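Local coordinates for UPF0311 protein RPA1785 (Rhodopseudomonas palustris, PDB 3C5O) that is of unknown function but folds as a closed antiparallel beta-barrel that assembles with other copies of itself, at residues L7-I19 with R142-L155. Sequence-based numbering, arbitrary orientation.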
loop_
_atom_site.group_PDB
_atom_site.type_symbol
_atom_site.label_atom_id
_atom_site.label_comp_id
_atom_site.label_asym_id
_atom_site.label_seq_id
_atom_site.Cartn_x
_atom_site.Cartn_y
_atom_site.Cartn_z
ATOM N N LEU B 7 -2.540 -27.549 1.388
ATOM C CA LEU B 7 -1.815 -26.550 0.607
ATOM C C LEU B 7 -0.527 -27.185 0.130
ATOM O O LEU B 7 0.205 -27.772 0.923
ATOM C CB LEU B 7 -1.497 -25.306 1.453
ATOM C CG LEU B 7 -1.063 -24.045 0.702
ATOM C CD1 LEU B 7 -2.246 -23.411 0.001
ATOM C CD2 LEU B 7 -0.361 -23.033 1.629
ATOM N N GLU B 8 -0.261 -27.077 -1.165
ATOM C CA GLU B 8 0.966 -27.604 -1.744
ATOM C C GLU B 8 1.840 -26.441 -2.174
ATOM O O GLU B 8 1.354 -25.471 -2.749
ATOM C CB GLU B 8 0.664 -28.529 -2.931
ATOM C CG GLU B 8 -0.431 -29.569 -2.682
ATOM C CD GLU B 8 -0.011 -30.711 -1.739
ATOM O OE1 GLU B 8 0.159 -30.477 -0.511
ATOM O OE2 GLU B 8 0.110 -31.868 -2.223
ATOM N N THR B 9 3.123 -26.529 -1.839
ATOM C CA THR B 9 4.124 -25.578 -2.289
ATOM C C THR B 9 5.264 -26.351 -2.919
ATOM O O THR B 9 5.337 -27.560 -2.780
ATOM C CB THR B 9 4.687 -24.680 -1.145
ATOM O OG1 THR B 9 5.459 -25.471 -0.236
ATOM C CG2 THR B 9 3.575 -23.970 -0.413
ATOM N N LYS B 10 6.139 -25.642 -3.619
ATOM C CA LYS B 10 7.308 -26.229 -4.255
ATOM C C LYS B 10 8.429 -25.187 -4.222
ATOM O O LYS B 10 8.240 -24.051 -4.647
ATOM C CB LYS B 10 6.961 -26.638 -5.696
ATOM C CG LYS B 10 8.137 -26.741 -6.651
ATOM C CD LYS B 10 7.667 -26.899 -8.094
ATOM C CE LYS B 10 8.749 -26.493 -9.077
ATOM N NZ LYS B 10 8.114 -26.093 -10.374
ATOM N N TYR B 11 9.592 -25.575 -3.714
ATOM C CA TYR B 11 10.748 -24.696 -3.694
ATOM C C TYR B 11 11.161 -24.387 -5.112
ATOM O O TYR B 11 11.285 -25.301 -5.932
ATOM C CB TYR B 11 11.915 -25.343 -2.943
ATOM C CG TYR B 11 13.227 -24.632 -3.178
ATOM C CD1 TYR B 11 13.517 -23.448 -2.513
ATOM C CD2 TYR B 11 14.163 -25.140 -4.082
ATOM C CE1 TYR B 11 14.705 -22.772 -2.728
ATOM C CE2 TYR B 11 15.354 -24.474 -4.322
ATOM C CZ TYR B 11 15.617 -23.287 -3.638
ATOM O OH TYR B 11 16.804 -22.626 -3.858
ATOM N N VAL B 12 11.357 -23.108 -5.423
ATOM C CA VAL B 12 11.755 -22.735 -6.776
ATOM C C VAL B 12 13.143 -22.087 -6.852
ATOM O O VAL B 12 13.920 -22.416 -7.731
ATOM C CB VAL B 12 10.685 -21.860 -7.525
ATOM C CG1 VAL B 12 9.495 -22.699 -7.932
ATOM C CG2 VAL B 12 10.242 -20.667 -6.674
ATOM N N PHE B 13 13.459 -21.149 -5.969
ATOM C CA PHE B 13 14.793 -20.538 -6.043
ATOM C C PHE B 13 15.146 -19.808 -4.789
ATOM O O PHE B 13 14.277 -19.556 -3.956
ATOM C CB PHE B 13 14.951 -19.613 -7.285
ATOM C CG PHE B 13 13.876 -18.560 -7.426
ATOM C CD1 PHE B 13 12.799 -18.764 -8.289
ATOM C CD2 PHE B 13 13.953 -17.360 -6.723
ATOM C CE1 PHE B 13 11.818 -17.813 -8.423
ATOM C CE2 PHE B 13 12.965 -16.387 -6.861
ATOM C CZ PHE B 13 11.898 -16.615 -7.714
ATOM N N THR B 14 16.425 -19.465 -4.664
ATOM C CA THR B 14 16.928 -18.706 -3.522
ATOM C C THR B 14 17.451 -17.321 -3.950
ATOM O O THR B 14 18.182 -17.201 -4.947
ATOM C CB THR B 14 17.989 -19.507 -2.761
ATOM O OG1 THR B 14 17.409 -20.740 -2.320
ATOM C CG2 THR B 14 18.488 -18.747 -1.537
ATOM N N ILE B 15 16.999 -16.287 -3.226
ATOM C CA ILE B 15 17.519 -14.910 -3.340
ATOM C C ILE B 15 18.434 -14.629 -2.155
ATOM O O ILE B 15 18.015 -14.748 -0.990
ATOM C CB ILE B 15 16.393 -13.828 -3.294
ATOM C CG1 ILE B 15 15.382 -14.023 -4.436
ATOM C CG2 ILE B 15 16.992 -12.416 -3.347
ATOM C CD1 ILE B 15 14.167 -13.087 -4.332
ATOM N N THR B 16 19.679 -14.279 -2.452
ATOM C CA THR B 16 20.629 -13.879 -1.440
ATOM C C THR B 16 20.833 -12.374 -1.585
ATOM O O THR B 16 21.392 -11.930 -2.575
ATOM C CB THR B 16 21.969 -14.615 -1.629
ATOM O OG1 THR B 16 21.760 -16.025 -1.512
ATOM C CG2 THR B 16 22.993 -14.190 -0.592
ATOM N N ALA B 17 20.360 -11.581 -0.628
ATOM C CA ALA B 17 20.559 -10.140 -0.695
ATOM C C ALA B 17 21.649 -9.641 0.266
ATOM O O ALA B 17 21.525 -9.808 1.488
ATOM C CB ALA B 17 19.245 -9.417 -0.438
ATOM N N ARG B 18 22.705 -9.033 -0.280
ATOM C CA ARG B 18 23.727 -8.361 0.544
ATOM C C ARG B 18 23.127 -7.067 1.087
ATOM O O ARG B 18 22.567 -6.249 0.342
ATOM C CB ARG B 18 25.025 -8.065 -0.239
ATOM C CG ARG B 18 25.588 -9.228 -1.057
ATOM C CD ARG B 18 26.975 -8.942 -1.778
ATOM N NE ARG B 18 27.234 -7.573 -2.323
ATOM C CZ ARG B 18 27.837 -6.577 -1.642
ATOM N NH1 ARG B 18 28.217 -6.731 -0.359
ATOM N NH2 ARG B 18 28.045 -5.398 -2.229
ATOM N N ILE B 19 23.224 -6.880 2.390
ATOM C CA ILE B 19 22.580 -5.733 3.010
ATOM C C ILE B 19 23.634 -4.788 3.578
ATOM O O ILE B 19 24.719 -5.221 3.953
ATOM C CB ILE B 19 21.578 -6.164 4.114
ATOM C CG1 ILE B 19 22.264 -7.075 5.140
ATOM C CG2 ILE B 19 20.336 -6.829 3.470
ATOM C CD1 ILE B 19 21.673 -7.001 6.529
ATOM N N ARG B 142 18.653 -14.417 8.471
ATOM C CA ARG B 142 19.356 -13.147 8.687
ATOM C C ARG B 142 20.779 -13.459 9.097
ATOM O O ARG B 142 21.007 -14.119 10.120
ATOM C CB ARG B 142 18.720 -12.355 9.831
ATOM C CG ARG B 142 18.468 -10.848 9.630
ATOM C CD ARG B 142 19.390 -10.065 8.672
ATOM N NE ARG B 142 20.460 -9.360 9.390
ATOM C CZ ARG B 142 20.463 -8.069 9.711
ATOM N NH1 ARG B 142 19.449 -7.271 9.379
ATOM N NH2 ARG B 142 21.505 -7.569 10.360
ATOM N N HIS B 143 21.731 -13.009 8.286
ATOM C CA HIS B 143 23.128 -12.985 8.697
ATOM C C HIS B 143 23.597 -11.533 8.808
ATOM O O HIS B 143 22.834 -10.603 8.523
ATOM C CB HIS B 143 23.979 -13.805 7.747
ATOM C CG HIS B 143 23.562 -15.244 7.672
ATOM N ND1 HIS B 143 22.904 -15.775 6.578
ATOM C CD2 HIS B 143 23.684 -16.255 8.566
ATOM C CE1 HIS B 143 22.659 -17.057 6.794
ATOM N NE2 HIS B 143 23.127 -17.375 7.991
ATOM N N ALA B 144 24.837 -11.328 9.232
ATOM C CA ALA B 144 25.302 -9.982 9.550
ATOM C C ALA B 144 25.419 -9.162 8.278
ATOM O O ALA B 144 25.174 -7.945 8.289
ATOM C CB ALA B 144 26.640 -10.040 10.284
ATOM N N ASP B 145 25.746 -9.853 7.181
ATOM C CA ASP B 145 26.114 -9.231 5.908
ATOM C C ASP B 145 25.095 -9.439 4.797
ATOM O O ASP B 145 25.207 -8.834 3.729
ATOM C CB ASP B 145 27.469 -9.788 5.434
ATOM C CG ASP B 145 27.443 -11.315 5.186
ATOM O OD1 ASP B 145 26.914 -12.083 6.028
ATOM O OD2 ASP B 145 27.978 -11.758 4.151
ATOM N N ARG B 146 24.110 -10.297 5.039
ATOM C CA ARG B 146 23.194 -10.727 3.993
ATOM C C ARG B 146 21.920 -11.320 4.563
ATOM O O ARG B 146 21.846 -11.610 5.751
ATOM C CB ARG B 146 23.864 -11.761 3.071
ATOM C CG ARG B 146 24.040 -13.135 3.699
ATOM C CD ARG B 146 25.088 -13.967 2.980
ATOM N NE ARG B 146 25.083 -15.368 3.422
ATOM C CZ ARG B 146 25.655 -15.825 4.538
ATOM N NH1 ARG B 146 25.592 -17.111 4.830
ATOM N NH2 ARG B 146 26.290 -15.006 5.371
ATOM N N VAL B 147 20.926 -11.470 3.685
ATOM C CA VAL B 147 19.667 -12.160 3.944
ATOM C C VAL B 147 19.456 -13.192 2.823
ATOM O O VAL B 147 19.635 -12.870 1.651
ATOM C CB VAL B 147 18.483 -11.161 4.000
ATOM C CG1 VAL B 147 17.164 -11.906 4.032
ATOM C CG2 VAL B 147 18.605 -10.218 5.243
ATOM N N VAL B 148 19.115 -14.430 3.200
ATOM C CA VAL B 148 18.948 -15.561 2.288
ATOM C C VAL B 148 17.491 -16.005 2.309
ATOM O O VAL B 148 17.029 -16.540 3.306
ATOM C CB VAL B 148 19.821 -16.756 2.710
ATOM C CG1 VAL B 148 19.631 -17.964 1.767
ATOM C CG2 VAL B 148 21.287 -16.370 2.759
ATOM N N ILE B 149 16.778 -15.804 1.201
ATOM C CA ILE B 149 15.354 -16.108 1.127
ATOM C C ILE B 149 15.195 -17.298 0.222
ATOM O O ILE B 149 15.516 -17.222 -0.960
ATOM C CB ILE B 149 14.505 -15.006 0.395
ATOM C CG1 ILE B 149 15.146 -13.583 0.393
ATOM C CG2 ILE B 149 12.991 -15.127 0.756
ATOM C CD1 ILE B 149 15.073 -12.831 1.611
ATOM N N ASP B 150 14.662 -18.378 0.764
ATOM C CA ASP B 150 14.293 -19.530 -0.029
ATOM C C ASP B 150 12.866 -19.333 -0.462
ATOM O O ASP B 150 11.961 -19.270 0.375
ATOM C CB ASP B 150 14.424 -20.793 0.802
ATOM C CG ASP B 150 15.850 -21.082 1.164
ATOM O OD1 ASP B 150 16.711 -21.087 0.256
ATOM O OD2 ASP B 150 16.117 -21.311 2.361
ATOM N N VAL B 151 12.672 -19.230 -1.768
ATOM C CA VAL B 151 11.379 -18.856 -2.349
ATOM C C VAL B 151 10.624 -20.117 -2.776
ATOM O O VAL B 151 11.163 -20.974 -3.471
ATOM C CB VAL B 151 11.545 -17.873 -3.564
ATOM C CG1 VAL B 151 10.186 -17.500 -4.173
ATOM C CG2 VAL B 151 12.298 -16.580 -3.150
ATOM N N HIS B 152 9.372 -20.210 -2.353
ATOM C CA HIS B 152 8.538 -21.342 -2.653
ATOM C C HIS B 152 7.333 -20.884 -3.439
ATOM O O HIS B 152 6.694 -19.911 -3.065
ATOM C CB HIS B 152 8.093 -22.000 -1.352
ATOM C CG HIS B 152 9.235 -22.413 -0.485
ATOM N ND1 HIS B 152 9.791 -23.666 -0.543
ATOM C CD2 HIS B 152 9.958 -21.725 0.429
ATOM C CE1 HIS B 152 10.787 -23.751 0.317
ATOM N NE2 HIS B 152 10.915 -22.583 0.917
ATOM N N GLN B 153 7.028 -21.590 -4.518
ATOM C CA GLN B 153 5.858 -21.321 -5.336
ATOM C C GLN B 153 4.647 -21.944 -4.660
ATOM O O GLN B 153 4.687 -23.134 -4.323
ATOM C CB GLN B 153 6.061 -21.967 -6.701
ATOM C CG GLN B 153 5.034 -21.601 -7.733
ATOM C CD GLN B 153 5.161 -22.422 -9.008
ATOM O OE1 GLN B 153 4.644 -22.042 -10.062
ATOM N NE2 GLN B 153 5.822 -23.565 -8.914
ATOM N N VAL B 154 3.581 -21.161 -4.446
ATOM C CA VAL B 154 2.336 -21.721 -3.905
ATOM C C VAL B 154 1.511 -22.324 -5.031
ATOM O O VAL B 154 1.133 -21.643 -6.003
ATOM C CB VAL B 154 1.466 -20.713 -3.141
ATOM C CG1 VAL B 154 0.117 -21.357 -2.741
ATOM C CG2 VAL B 154 2.200 -20.182 -1.904
ATOM N N LEU B 155 1.226 -23.608 -4.886
ATOM C CA LEU B 155 0.438 -24.310 -5.856
ATOM C C LEU B 155 -1.008 -24.333 -5.396
ATOM O O LEU B 155 -1.894 -24.562 -6.228
ATOM C CB LEU B 155 0.978 -25.727 -6.057
ATOM C CG LEU B 155 2.465 -25.916 -6.382
ATOM C CD1 LEU B 155 2.789 -27.411 -6.375
ATOM C CD2 LEU B 155 2.862 -25.279 -7.704
HETATM O O HOH W 1 8.284 -25.874 -0.890
HETATM O O HOH W 2 28.367 -9.339 1.673
HETATM O O HOH W 3 26.574 -5.053 6.907
#
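The edge of the Tyr11 ring is turned toward the face of the His152 imidazole in an offset edge-to-face pair, the two planes 66° apart. Backbone N of Phe13 lies above one face of the phenol, near its rim, while Thr14 OG1 sits in plane at the ring's edge. The Phe13 ring takes Val151 CB over one face, a CH-pi contact with CB 4.2 Å from the ring centroid; CG set between backbone N and carbonyl carbon (chi1 53°) places the ring beside Val151, the two side chains pointing the same way. Over the centre of the Arg142 guanidinium, at the end of the neighbouring strand 136-142, rests Ile19 CD1, 3.6 Å from CZ of that arginine. The tyrosine, histidine, phenylalanine and valine line the seam of an antiparallel beta-barrel, where strand 146-154, the last, pairs with the first and closes the cylinder. A classic beta bulge interrupts the seam: Val12 and Phe13 both face Val151, whose O receives a nearly straight bond from Val12 N (2.9 Å) and a weak one from Phe13 N (3.4 Å). The register therefore shifts by one residue; Val151 N to Phe13 O at 2.7 Å closes the bulge, and regular pairing resumes from Thr14 with Asp150. There Thr14 lies beside Asp150 and donates from OG1 to OD1 of that aspartate at 2.7 Å, almost in line with the C-O bond. On the same face as this pair, a water joins Thr9 OG1 to His152 ND1, and Pro5 of the second subunit packs on Tyr11 and Asp150. On the opposite face Phe13 packs on the loop residues Trp130 and Leu131.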